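Long-range contacts in berberine bridge enzyme-like 28 (Arabidopsis thaliana, PDB 5D79), which is a secreted FAD-dependent oxidoreductase of the berberine bridge enzyme-like family, involved in adaptation to salt stress: residues 368-373 with 465-470; 398-403 with 425-430. All coordinates share one frame; numbering follows the deposited sequence.

Contact 1 of 2, residues 368-373 with 465-470; sequences KDDFVQ and SPRGAY. With FAD (flavin-adenine dinucleotide), chain E.
D370 and R467 meet in a side-on, two-pronged salt bridge: NE of R467 gives its hydrogen to OD1 of D370 at 2.9 Å, and NH2 reaches OD2 at 3.0 Å. Carboxylate and guanidinium are nearly coplanar, 11° apart, and OD1 uses its syn lone pair. R467 gets there as a fully extended chain, CG anti to the backbone N (chi1 -175°). OD2 is also bonded to the hydroxyl of Y429, and NH2 to the carbonyl of Y455. Without the R467 guanidinium, as with an alanine here, D370 would probably lose its countercharge and both straight N-H bonds, though the Y429 hydroxyl would still reach OD2. One water donates to D370 OD1 and to the G468 carbonyl, while accepting the backbone N-H of F371.

F371 turns its ring edge to the loop backbone, CD1 lying 3.7 Å from O of G468. Further along, D369 OD1 takes the N-H of Y470 at 3.0 Å in an almost straight bond (177°). The tyrosine ring leads away to the flavin, where OH donates to FAD O2 at 2.7 Å; this hydroxyl is also bonded to G187 and N472.

The loop thus lies across strand 363-372, an outermost strand of its sheet, whose inner neighbour is strand 425-434. Helix 441-458 flanks D370, and helix 488-500 touches A469 from beyond the loop.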
ATOM      1  N   LYS A 368     -11.330   2.142  -3.123  1.00 15.41           N
ATOM      2  CA  LYS A 368     -11.957   1.372  -2.044  1.00 15.54           C
ATOM      3  C   LYS A 368     -11.654  -0.095  -2.307  1.00 15.12           C
ATOM      4  O   LYS A 368     -11.308  -0.453  -3.425  1.00 15.68           O
ATOM      5  CB  LYS A 368     -13.468   1.618  -1.989  1.00 15.95           C
ATOM      6  CG  LYS A 368     -13.866   3.104  -1.962  1.00 15.73           C
ATOM      7  CD  LYS A 368     -15.386   3.300  -2.001  1.00 17.49           C
ATOM      8  CE  LYS A 368     -16.048   3.023  -0.659  1.00 16.18           C
ATOM      9  NZ  LYS A 368     -15.926   4.158   0.279  1.00 18.48           N
ATOM     10  N   ASP A 369     -11.756  -0.957  -1.303  1.00 15.89           N
ATOM     11  CA  ASP A 369     -11.543  -2.362  -1.596  1.00 15.57           C
ATOM     12  C   ASP A 369     -12.379  -3.292  -0.707  1.00 14.26           C
ATOM     13  O   ASP A 369     -13.063  -2.848   0.212  1.00 13.25           O
ATOM     14  CB  ASP A 369     -10.041  -2.688  -1.530  1.00  9.98           C
ATOM     15  CG  ASP A 369      -9.545  -3.046  -0.134  1.00 14.37           C
ATOM     16  OD1 ASP A 369     -10.008  -2.476   0.871  1.00 16.20           O
ATOM     17  OD2 ASP A 369      -8.650  -3.916  -0.057  1.00 16.63           O
ATOM     18  N   ASP A 370     -12.338  -4.579  -1.046  1.00 14.52           N
ATOM     19  CA  ASP A 370     -13.146  -5.616  -0.436  1.00 13.38           C
ATOM     20  C   ASP A 370     -12.399  -6.946  -0.430  1.00  9.94           C
ATOM     21  O   ASP A 370     -11.430  -7.154  -1.171  1.00 10.54           O
ATOM     22  CB  ASP A 370     -14.460  -5.804  -1.202  1.00 10.52           C
ATOM     23  CG  ASP A 370     -15.570  -4.934  -0.701  1.00 13.10           C
ATOM     24  OD1 ASP A 370     -15.761  -4.851   0.529  1.00 16.66           O
ATOM     25  OD2 ASP A 370     -16.277  -4.353  -1.548  1.00 15.51           O
ATOM     26  N   PHE A 371     -12.893  -7.863   0.384  1.00 10.08           N
ATOM     27  CA  PHE A 371     -12.424  -9.224   0.360  1.00 12.51           C
ATOM     28  C   PHE A 371     -13.604 -10.126   0.027  1.00 15.52           C
ATOM     29  O   PHE A 371     -14.684  -9.979   0.595  1.00 13.14           O
ATOM     30  CB  PHE A 371     -11.768  -9.591   1.693  1.00 11.54           C
ATOM     31  CG  PHE A 371     -10.473  -8.882   1.919  1.00 15.04           C
ATOM     32  CD1 PHE A 371     -10.456  -7.610   2.484  1.00 17.51           C
ATOM     33  CD2 PHE A 371      -9.273  -9.451   1.507  1.00 15.71           C
ATOM     34  CE1 PHE A 371      -9.260  -6.925   2.653  1.00 16.88           C
ATOM     35  CE2 PHE A 371      -8.068  -8.774   1.681  1.00 14.97           C
ATOM     36  CZ  PHE A 371      -8.065  -7.507   2.249  1.00 13.65           C
ATOM     37  N   VAL A 372     -13.394 -11.023  -0.931  1.00 13.86           N
ATOM     38  CA  VAL A 372     -14.410 -11.975  -1.346  1.00 14.34           C
ATOM     39  C   VAL A 372     -14.079 -13.324  -0.745  1.00 10.88           C
ATOM     40  O   VAL A 372     -12.955 -13.800  -0.860  1.00 12.36           O
ATOM     41  CB  VAL A 372     -14.508 -12.077  -2.888  1.00 12.45           C
ATOM     42  CG1 VAL A 372     -15.432 -13.227  -3.316  1.00 11.27           C
ATOM     43  CG2 VAL A 372     -14.970 -10.743  -3.479  1.00 11.82           C
ATOM     44  N   GLN A 373     -15.059 -13.928  -0.085  1.00 15.67           N
ATOM     45  CA  GLN A 373     -14.845 -15.178   0.645  1.00 14.04           C
ATOM     46  C   GLN A 373     -15.497 -16.370  -0.051  1.00 13.02           C
ATOM     47  O   GLN A 373     -15.162 -17.521   0.219  1.00 18.68           O
ATOM     48  CB  GLN A 373     -15.359 -15.031   2.082  1.00 12.24           C
ATOM     49  CG  GLN A 373     -14.670 -13.887   2.820  1.00 14.13           C
ATOM     50  CD  GLN A 373     -15.030 -13.774   4.275  1.00 14.86           C
ATOM     51  OE1 GLN A 373     -16.192 -13.868   4.650  1.00 20.43           O
ATOM     52  NE2 GLN A 373     -14.025 -13.552   5.110  1.00 16.00           N
ATOM     53  N   SER A 465     -19.637  -8.247   8.483  1.00 19.87           N
ATOM     54  CA  SER A 465     -19.557  -8.371   9.941  1.00 22.90           C
ATOM     55  C   SER A 465     -18.252  -8.984  10.465  1.00 20.88           C
ATOM     56  O   SER A 465     -18.257 -10.089  11.016  1.00 22.65           O
ATOM     57  CB  SER A 465     -20.739  -9.191  10.454  1.00 27.18           C
ATOM     58  OG  SER A 465     -21.965  -8.618  10.037  1.00 29.37           O
ATOM     59  N   PRO A 466     -17.132  -8.265  10.302  1.00 21.49           N
ATOM     60  CA  PRO A 466     -17.059  -6.953   9.648  1.00 18.87           C
ATOM     61  C   PRO A 466     -16.796  -7.071   8.147  1.00 19.72           C
ATOM     62  O   PRO A 466     -16.289  -8.098   7.683  1.00 17.47           O
ATOM     63  CB  PRO A 466     -15.876  -6.292  10.340  1.00 16.88           C
ATOM     64  CG  PRO A 466     -14.945  -7.448  10.544  1.00 18.50           C
ATOM     65  CD  PRO A 466     -15.820  -8.665  10.846  1.00 19.68           C
ATOM     66  N   ARG A 467     -17.141  -6.023   7.404  1.00 19.33           N
ATOM     67  CA  ARG A 467     -16.742  -5.914   6.005  1.00 18.04           C
ATOM     68  C   ARG A 467     -15.251  -5.574   5.938  1.00 16.31           C
ATOM     69  O   ARG A 467     -14.844  -4.462   6.277  1.00 13.65           O
ATOM     70  CB  ARG A 467     -17.581  -4.854   5.281  1.00 12.31           C
ATOM     71  CG  ARG A 467     -17.316  -4.744   3.775  1.00 11.98           C
ATOM     72  CD  ARG A 467     -18.354  -3.850   3.107  1.00 14.78           C
ATOM     73  NE  ARG A 467     -18.229  -3.860   1.648  1.00 18.25           N
ATOM     74  CZ  ARG A 467     -19.132  -3.366   0.800  1.00 16.29           C
ATOM     75  NH1 ARG A 467     -20.247  -2.810   1.249  1.00 16.94           N
ATOM     76  NH2 ARG A 467     -18.920  -3.432  -0.506  1.00 14.59           N
ATOM     77  N   GLY A 468     -14.433  -6.536   5.517  1.00 14.12           N
ATOM     78  CA  GLY A 468     -12.992  -6.340   5.511  1.00 13.95           C
ATOM     79  C   GLY A 468     -12.467  -5.259   4.575  1.00 13.27           C
ATOM     80  O   GLY A 468     -12.975  -5.069   3.475  1.00 13.08           O
ATOM     81  N   ALA A 469     -11.428  -4.562   5.032  1.00 17.55           N
ATOM     82  CA  ALA A 469     -10.764  -3.508   4.266  1.00 16.90           C
ATOM     83  C   ALA A 469      -9.232  -3.557   4.447  1.00 16.55           C
ATOM     84  O   ALA A 469      -8.725  -3.904   5.522  1.00 16.23           O
ATOM     85  CB  ALA A 469     -11.313  -2.129   4.683  1.00 13.54           C
ATOM     86  N   TYR A 470      -8.501  -3.202   3.394  1.00 14.48           N
ATOM     87  CA  TYR A 470      -7.035  -3.149   3.429  1.00 14.24           C
ATOM     88  C   TYR A 470      -6.504  -1.754   3.853  1.00 15.21           C
ATOM     89  O   TYR A 470      -6.751  -0.751   3.170  1.00 15.96           O
ATOM     90  CB  TYR A 470      -6.489  -3.547   2.048  1.00 14.65           C
ATOM     91  CG  TYR A 470      -4.979  -3.625   1.918  1.00 18.99           C
ATOM     92  CD1 TYR A 470      -4.164  -4.004   2.992  1.00 17.11           C
ATOM     93  CD2 TYR A 470      -4.364  -3.321   0.706  1.00 21.48           C
ATOM     94  CE1 TYR A 470      -2.779  -4.070   2.844  1.00 14.03           C
ATOM     95  CE2 TYR A 470      -3.000  -3.373   0.564  1.00 20.84           C
ATOM     96  CZ  TYR A 470      -2.218  -3.757   1.626  1.00 17.16           C
ATOM     97  OH  TYR A 470      -0.865  -3.798   1.446  1.00 18.76           O
TER
HETATM   98  PA  FAD E 603       2.896   7.737   2.735  1.00 19.33           P
HETATM   99  O1A FAD E 603       1.776   8.692   2.409  1.00 16.53           O
HETATM  100  O2A FAD E 603       4.241   8.420   2.828  1.00 22.48           O
HETATM  101  O5B FAD E 603       2.539   6.929   4.088  1.00 21.27           O
HETATM  102  C5B FAD E 603       1.255   6.354   4.286  1.00 21.66           C
HETATM  103  C4B FAD E 603       0.923   6.144   5.770  1.00 19.79           C
HETATM  104  O4B FAD E 603       2.021   5.520   6.411  1.00 17.36           O
HETATM  105  C3B FAD E 603       0.673   7.469   6.475  1.00 21.02           C
HETATM  106  O3B FAD E 603      -0.333   7.343   7.458  1.00 17.24           O
HETATM  107  C2B FAD E 603       2.019   7.778   7.105  1.00 24.69           C
HETATM  108  O2B FAD E 603       1.905   8.578   8.267  1.00 24.27           O
HETATM  109  C1B FAD E 603       2.599   6.391   7.368  1.00 18.46           C
HETATM  110  N9A FAD E 603       4.075   6.321   7.310  1.00 16.91           N
HETATM  111  C8A FAD E 603       4.907   6.496   6.227  1.00 16.45           C
HETATM  112  N7A FAD E 603       6.190   6.320   6.638  1.00 16.40           N
HETATM  113  C5A FAD E 603       6.190   6.034   7.962  1.00 17.79           C
HETATM  114  C6A FAD E 603       7.201   5.767   8.886  1.00 18.31           C
HETATM  115  N6A FAD E 603       8.443   5.520   8.485  1.00 17.68           N
HETATM  116  N1A FAD E 603       6.872   5.503  10.201  1.00 19.49           N
HETATM  117  C2A FAD E 603       5.553   5.495  10.597  1.00 15.59           C
HETATM  118  N3A FAD E 603       4.558   5.765   9.678  1.00 17.51           N
HETATM  119  C4A FAD E 603       4.866   6.028   8.387  1.00 18.39           C
HETATM  120  N1  FAD E 603      -0.407  -1.183  -1.856  1.00 18.24           N
HETATM  121  C2  FAD E 603      -0.339  -2.557  -2.014  1.00 23.95           C
HETATM  122  O2  FAD E 603      -0.024  -3.283  -1.063  1.00 15.93           O
HETATM  123  N3  FAD E 603      -0.607  -3.114  -3.258  1.00 28.03           N
HETATM  124  C4  FAD E 603      -0.946  -2.321  -4.343  1.00 25.29           C
HETATM  125  O4  FAD E 603      -1.065  -2.838  -5.455  1.00 24.15           O
HETATM  126  C4X FAD E 603      -0.993  -0.935  -4.184  1.00 22.61           C
HETATM  127  N5  FAD E 603      -1.195  -0.098  -5.271  1.00 19.88           N
HETATM  128  C5X FAD E 603      -0.931   1.258  -5.147  1.00 19.29           C
HETATM  129  C6  FAD E 603      -0.880   2.090  -6.263  1.00 19.06           C
HETATM  130  C7  FAD E 603      -0.620   3.455  -6.121  1.00 20.95           C
HETATM  131  C7M FAD E 603      -0.579   4.342  -7.329  1.00 20.66           C
HETATM  132  C8  FAD E 603      -0.363   3.990  -4.857  1.00 21.00           C
HETATM  133  C8M FAD E 603      -0.107   5.457  -4.673  1.00 16.28           C
HETATM  134  C9  FAD E 603      -0.418   3.161  -3.742  1.00 23.36           C
HETATM  135  C9A FAD E 603      -0.750   1.809  -3.876  1.00 22.54           C
HETATM  136  N10 FAD E 603      -0.840   0.985  -2.765  1.00 17.20           N
HETATM  137  C10 FAD E 603      -0.690  -0.377  -2.936  1.00 16.46           C
HETATM  138  C1' FAD E 603      -1.017   1.569  -1.397  1.00 11.40           C
HETATM  139  C2' FAD E 603       0.291   1.852  -0.683  1.00 14.78           C
HETATM  140  O2' FAD E 603       0.937   0.630  -0.400  1.00 20.14           O
HETATM  141  C3' FAD E 603      -0.038   2.617   0.593  1.00 15.36           C
HETATM  142  O3' FAD E 603      -0.565   3.876   0.233  1.00 19.46           O
HETATM  143  C4' FAD E 603       1.185   2.869   1.440  1.00 12.97           C
HETATM  144  O4' FAD E 603       0.803   3.076   2.775  1.00 14.89           O
HETATM  145  C5' FAD E 603       1.859   4.142   0.980  1.00 13.28           C
HETATM  146  O5' FAD E 603       3.157   4.189   1.525  1.00 15.51           O
HETATM  147  P   FAD E 603       4.028   5.505   1.245  1.00 18.14           P
HETATM  148  O1P FAD E 603       5.247   5.511   2.129  1.00 15.08           O
HETATM  149  O2P FAD E 603       4.410   5.600  -0.211  1.00 13.22           O
HETATM  150  O3P FAD E 603       2.912   6.625   1.569  1.00 22.20           O
HETATM  151  O   HOH W   1     -14.903  -6.711   2.199  1.00 13.83           O

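Contact 2 of 2, residues 398-403 with 425-430; sequences IILTPF and YEIQYV
I427 packs between I398 and L400 on one face of the strand pair. Its CD1 methyl lies 3.6 Å from CG2 of I398 and also touches CD1 of L400, the three side chains running side by side. The other leucine methyl, CD2, meets the Y425 ring at CE2, 3.6 Å away. CG of Y425 sits between its backbone N and carbonyl carbon (chi1 61°), which lays the ring alongside L400. At the opposite end of this row, CG1 of I398 approaches the edge of the Y429 ring, 4.0 Å from CD2.

Between the two faces runs the antiparallel backbone, the N-to-C directions of the short strand segments 161° apart. I399 with Q428 and T401 with E426 are hydrogen-bonded pairs, each exchanging two N-H...O=C bonds; that from T401 N to E426 O is almost linear at 175°. P402 faces Y425 in a non-hydrogen-bonded pair, where the missing N-H costs no bond between these strands.

The other face is more polar. CD1 of I399 lies 3.6 Å from OE1 of Q428, whose NE2 is bonded to the hydroxyl of Y113. F403 brings CE1 to 3.5 Å from CB of E426. A water lies between OE1 of E426 and OG1 of T401, 2.6 Å from the latter, a hydroxyl also bonded to R287.

Helices 263-276 and 441-458 cover the apolar face, while the side chain of Q428 comes within about 5 Å of the flavin, nearest atoms. This is the arrangement of the substrate domain of berberine bridge enzyme-like oxidoreductases: a seven-stranded antiparallel sheet with helices behind it and its other face turned to the active site.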
ATOM      1  N   ILE A 398     -11.197  -2.204 -11.921  1.00 17.87           N
ATOM      2  CA  ILE A 398     -11.565  -3.152 -10.870  1.00 15.08           C
ATOM      3  C   ILE A 398     -10.573  -4.310 -10.932  1.00 14.50           C
ATOM      4  O   ILE A 398     -10.485  -5.018 -11.930  1.00 13.90           O
ATOM      5  CB  ILE A 398     -13.017  -3.616 -11.011  1.00 17.74           C
ATOM      6  CG1 ILE A 398     -13.939  -2.452 -10.651  1.00 22.58           C
ATOM      7  CG2 ILE A 398     -13.308  -4.796 -10.098  1.00 16.24           C
ATOM      8  CD1 ILE A 398     -15.371  -2.647 -11.070  1.00 25.48           C
ATOM      9  N   ILE A 399      -9.784  -4.448  -9.873  1.00 10.23           N
ATOM     10  CA  ILE A 399      -8.625  -5.328  -9.879  1.00 13.35           C
ATOM     11  C   ILE A 399      -8.814  -6.477  -8.904  1.00 13.87           C
ATOM     12  O   ILE A 399      -9.000  -6.256  -7.717  1.00 15.33           O
ATOM     13  CB  ILE A 399      -7.323  -4.554  -9.514  1.00 18.24           C
ATOM     14  CG1 ILE A 399      -7.229  -3.238 -10.293  1.00 20.01           C
ATOM     15  CG2 ILE A 399      -6.088  -5.400  -9.806  1.00 19.55           C
ATOM     16  CD1 ILE A 399      -6.363  -2.185  -9.621  1.00 20.45           C
ATOM     17  N   LEU A 400      -8.755  -7.704  -9.408  1.00 14.99           N
ATOM     18  CA  LEU A 400      -8.954  -8.881  -8.575  1.00 16.58           C
ATOM     19  C   LEU A 400      -7.614  -9.582  -8.333  1.00 17.23           C
ATOM     20  O   LEU A 400      -6.989 -10.101  -9.258  1.00 14.43           O
ATOM     21  CB  LEU A 400      -9.975  -9.845  -9.214  1.00 14.61           C
ATOM     22  CG  LEU A 400     -11.471  -9.493  -9.174  1.00 11.75           C
ATOM     23  CD1 LEU A 400     -11.789  -8.248  -9.979  1.00 13.38           C
ATOM     24  CD2 LEU A 400     -12.288 -10.647  -9.689  1.00 14.18           C
ATOM     25  N   THR A 401      -7.195  -9.586  -7.069  1.00 15.68           N
ATOM     26  CA  THR A 401      -5.904 -10.113  -6.651  1.00 13.21           C
ATOM     27  C   THR A 401      -6.068 -11.394  -5.836  1.00 13.39           C
ATOM     28  O   THR A 401      -6.632 -11.368  -4.749  1.00 12.55           O
ATOM     29  CB  THR A 401      -5.145  -9.062  -5.833  1.00  9.95           C
ATOM     30  OG1 THR A 401      -4.897  -7.934  -6.671  1.00 14.14           O
ATOM     31  CG2 THR A 401      -3.819  -9.593  -5.340  1.00  9.40           C
ATOM     32  N   PRO A 402      -5.548 -12.522  -6.353  1.00 12.29           N
ATOM     33  CA  PRO A 402      -5.792 -13.812  -5.701  1.00 11.07           C
ATOM     34  C   PRO A 402      -5.017 -13.984  -4.391  1.00 10.63           C
ATOM     35  O   PRO A 402      -3.826 -13.691  -4.323  1.00 13.53           O
ATOM     36  CB  PRO A 402      -5.319 -14.813  -6.752  1.00 15.31           C
ATOM     37  CG  PRO A 402      -4.177 -14.091  -7.431  1.00 12.53           C
ATOM     38  CD  PRO A 402      -4.578 -12.634  -7.456  1.00 10.91           C
ATOM     39  N   PHE A 403      -5.703 -14.440  -3.349  1.00 13.83           N
ATOM     40  CA  PHE A 403      -5.024 -14.841  -2.120  1.00 13.79           C
ATOM     41  C   PHE A 403      -4.790 -16.368  -2.146  1.00 15.36           C
ATOM     42  O   PHE A 403      -4.434 -16.922  -3.187  1.00 14.31           O
ATOM     43  CB  PHE A 403      -5.818 -14.401  -0.885  1.00 13.44           C
ATOM     44  CG  PHE A 403      -5.670 -12.935  -0.562  1.00 13.76           C
ATOM     45  CD1 PHE A 403      -5.352 -12.018  -1.560  1.00 18.16           C
ATOM     46  CD2 PHE A 403      -5.818 -12.477   0.738  1.00 14.91           C
ATOM     47  CE1 PHE A 403      -5.187 -10.648  -1.271  1.00 18.25           C
ATOM     48  CE2 PHE A 403      -5.669 -11.117   1.048  1.00 16.95           C
ATOM     49  CZ  PHE A 403      -5.350 -10.199   0.036  1.00 20.06           C
ATOM     50  N   TYR A 425      -9.947 -13.894  -2.690  1.00 16.06           N
ATOM     51  CA  TYR A 425      -9.186 -12.825  -3.319  1.00 15.33           C
ATOM     52  C   TYR A 425      -9.586 -11.464  -2.771  1.00 14.15           C
ATOM     53  O   TYR A 425     -10.578 -11.325  -2.058  1.00 15.65           O
ATOM     54  CB  TYR A 425      -9.361 -12.860  -4.843  1.00 13.70           C
ATOM     55  CG  TYR A 425     -10.773 -12.664  -5.346  1.00 14.78           C
ATOM     56  CD1 TYR A 425     -11.625 -13.755  -5.521  1.00 13.22           C
ATOM     57  CD2 TYR A 425     -11.245 -11.403  -5.672  1.00 14.16           C
ATOM     58  CE1 TYR A 425     -12.912 -13.598  -5.993  1.00 13.66           C
ATOM     59  CE2 TYR A 425     -12.544 -11.231  -6.148  1.00 16.69           C
ATOM     60  CZ  TYR A 425     -13.370 -12.332  -6.305  1.00 15.22           C
ATOM     61  OH  TYR A 425     -14.654 -12.175  -6.775  1.00 14.17           O
ATOM     62  N   GLU A 426      -8.790 -10.463  -3.101  1.00 13.59           N
ATOM     63  CA  GLU A 426      -9.070  -9.098  -2.706  1.00 14.64           C
ATOM     64  C   GLU A 426      -9.460  -8.344  -3.975  1.00 14.36           C
ATOM     65  O   GLU A 426      -8.973  -8.650  -5.065  1.00 12.83           O
ATOM     66  CB  GLU A 426      -7.851  -8.478  -2.005  1.00 12.77           C
ATOM     67  CG  GLU A 426      -8.055  -7.065  -1.448  1.00 14.86           C
ATOM     68  CD  GLU A 426      -7.634  -5.980  -2.428  1.00 18.33           C
ATOM     69  OE1 GLU A 426      -7.022  -6.318  -3.468  1.00 17.45           O
ATOM     70  OE2 GLU A 426      -7.909  -4.794  -2.157  1.00 14.63           O
ATOM     71  N   ILE A 427     -10.364  -7.386  -3.843  1.00 10.07           N
ATOM     72  CA  ILE A 427     -10.806  -6.643  -5.004  1.00 15.22           C
ATOM     73  C   ILE A 427     -10.764  -5.138  -4.715  1.00 17.51           C
ATOM     74  O   ILE A 427     -11.256  -4.677  -3.683  1.00 18.07           O
ATOM     75  CB  ILE A 427     -12.228  -7.095  -5.448  1.00 12.08           C
ATOM     76  CG1 ILE A 427     -12.739  -6.262  -6.622  1.00 12.19           C
ATOM     77  CG2 ILE A 427     -13.208  -7.050  -4.296  1.00 14.13           C
ATOM     78  CD1 ILE A 427     -13.964  -6.867  -7.250  1.00 14.75           C
ATOM     79  N   GLN A 428     -10.138  -4.387  -5.618  1.00 12.03           N
ATOM     80  CA  GLN A 428     -10.055  -2.942  -5.485  1.00 12.54           C
ATOM     81  C   GLN A 428     -10.818  -2.269  -6.607  1.00 12.24           C
ATOM     82  O   GLN A 428     -10.670  -2.619  -7.762  1.00 17.38           O
ATOM     83  CB  GLN A 428      -8.593  -2.470  -5.493  1.00 16.17           C
ATOM     84  CG  GLN A 428      -8.428  -0.958  -5.358  1.00 16.06           C
ATOM     85  CD  GLN A 428      -7.022  -0.470  -5.661  1.00 19.98           C
ATOM     86  OE1 GLN A 428      -6.164  -1.232  -6.127  1.00 22.17           O
ATOM     87  NE2 GLN A 428      -6.777   0.815  -5.398  1.00 17.86           N
ATOM     88  N   TYR A 429     -11.649  -1.305  -6.249  1.00 15.01           N
ATOM     89  CA  TYR A 429     -12.324  -0.450  -7.220  1.00 14.78           C
ATOM     90  C   TYR A 429     -11.682   0.929  -7.142  1.00 11.46           C
ATOM     91  O   TYR A 429     -11.772   1.607  -6.117  1.00 17.85           O
ATOM     92  CB  TYR A 429     -13.825  -0.352  -6.930  1.00 13.97           C
ATOM     93  CG  TYR A 429     -14.421  -1.536  -6.178  1.00 16.95           C
ATOM     94  CD1 TYR A 429     -14.366  -1.605  -4.779  1.00 20.00           C
ATOM     95  CD2 TYR A 429     -15.068  -2.568  -6.857  1.00 14.23           C
ATOM     96  CE1 TYR A 429     -14.921  -2.669  -4.091  1.00 17.43           C
ATOM     97  CE2 TYR A 429     -15.615  -3.638  -6.178  1.00 13.49           C
ATOM     98  CZ  TYR A 429     -15.544  -3.687  -4.795  1.00 16.81           C
ATOM     99  OH  TYR A 429     -16.105  -4.749  -4.110  1.00 14.99           O
ATOM    100  N   VAL A 430     -11.025   1.351  -8.212  1.00 13.20           N
ATOM    101  CA  VAL A 430     -10.299   2.620  -8.179  1.00 17.01           C
ATOM    102  C   VAL A 430     -10.546   3.422  -9.467  1.00 18.67           C
ATOM    103  O   VAL A 430     -10.498   2.891 -10.572  1.00 15.07           O
ATOM    104  CB  VAL A 430      -8.777   2.386  -7.950  1.00 18.28           C
ATOM    105  CG1 VAL A 430      -8.224   1.367  -8.941  1.00 19.49           C
ATOM    106  CG2 VAL A 430      -7.997   3.692  -7.996  1.00 12.10           C
TER
HETATM  107  O   HOH W   2      -6.908  -6.334  -6.316  1.00 12.42           O

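From the N terminus, strand 363-372 is the first of the strands in these contacts, four others of the sheet preceding it; the chain then passes through helix 378-388 to strand 396-402. Contact 2 closes the shorter loop, 21 residues holding helix 406-409, when strand 425-434 returns. That strand slots in between 363-372 and 396-402, so residues 425-430 face 398-403 on one side and strand 363-372 on the other. After helix 441-458 the chain reaches 465-470, where contact 1 closes a 91-residue loop with contact 2 nested entirely inside it. Contact 2 thus joins strands within the sheet, whereas contact 1 fastens the sheet's border to the loop that continues into the flavin pocket.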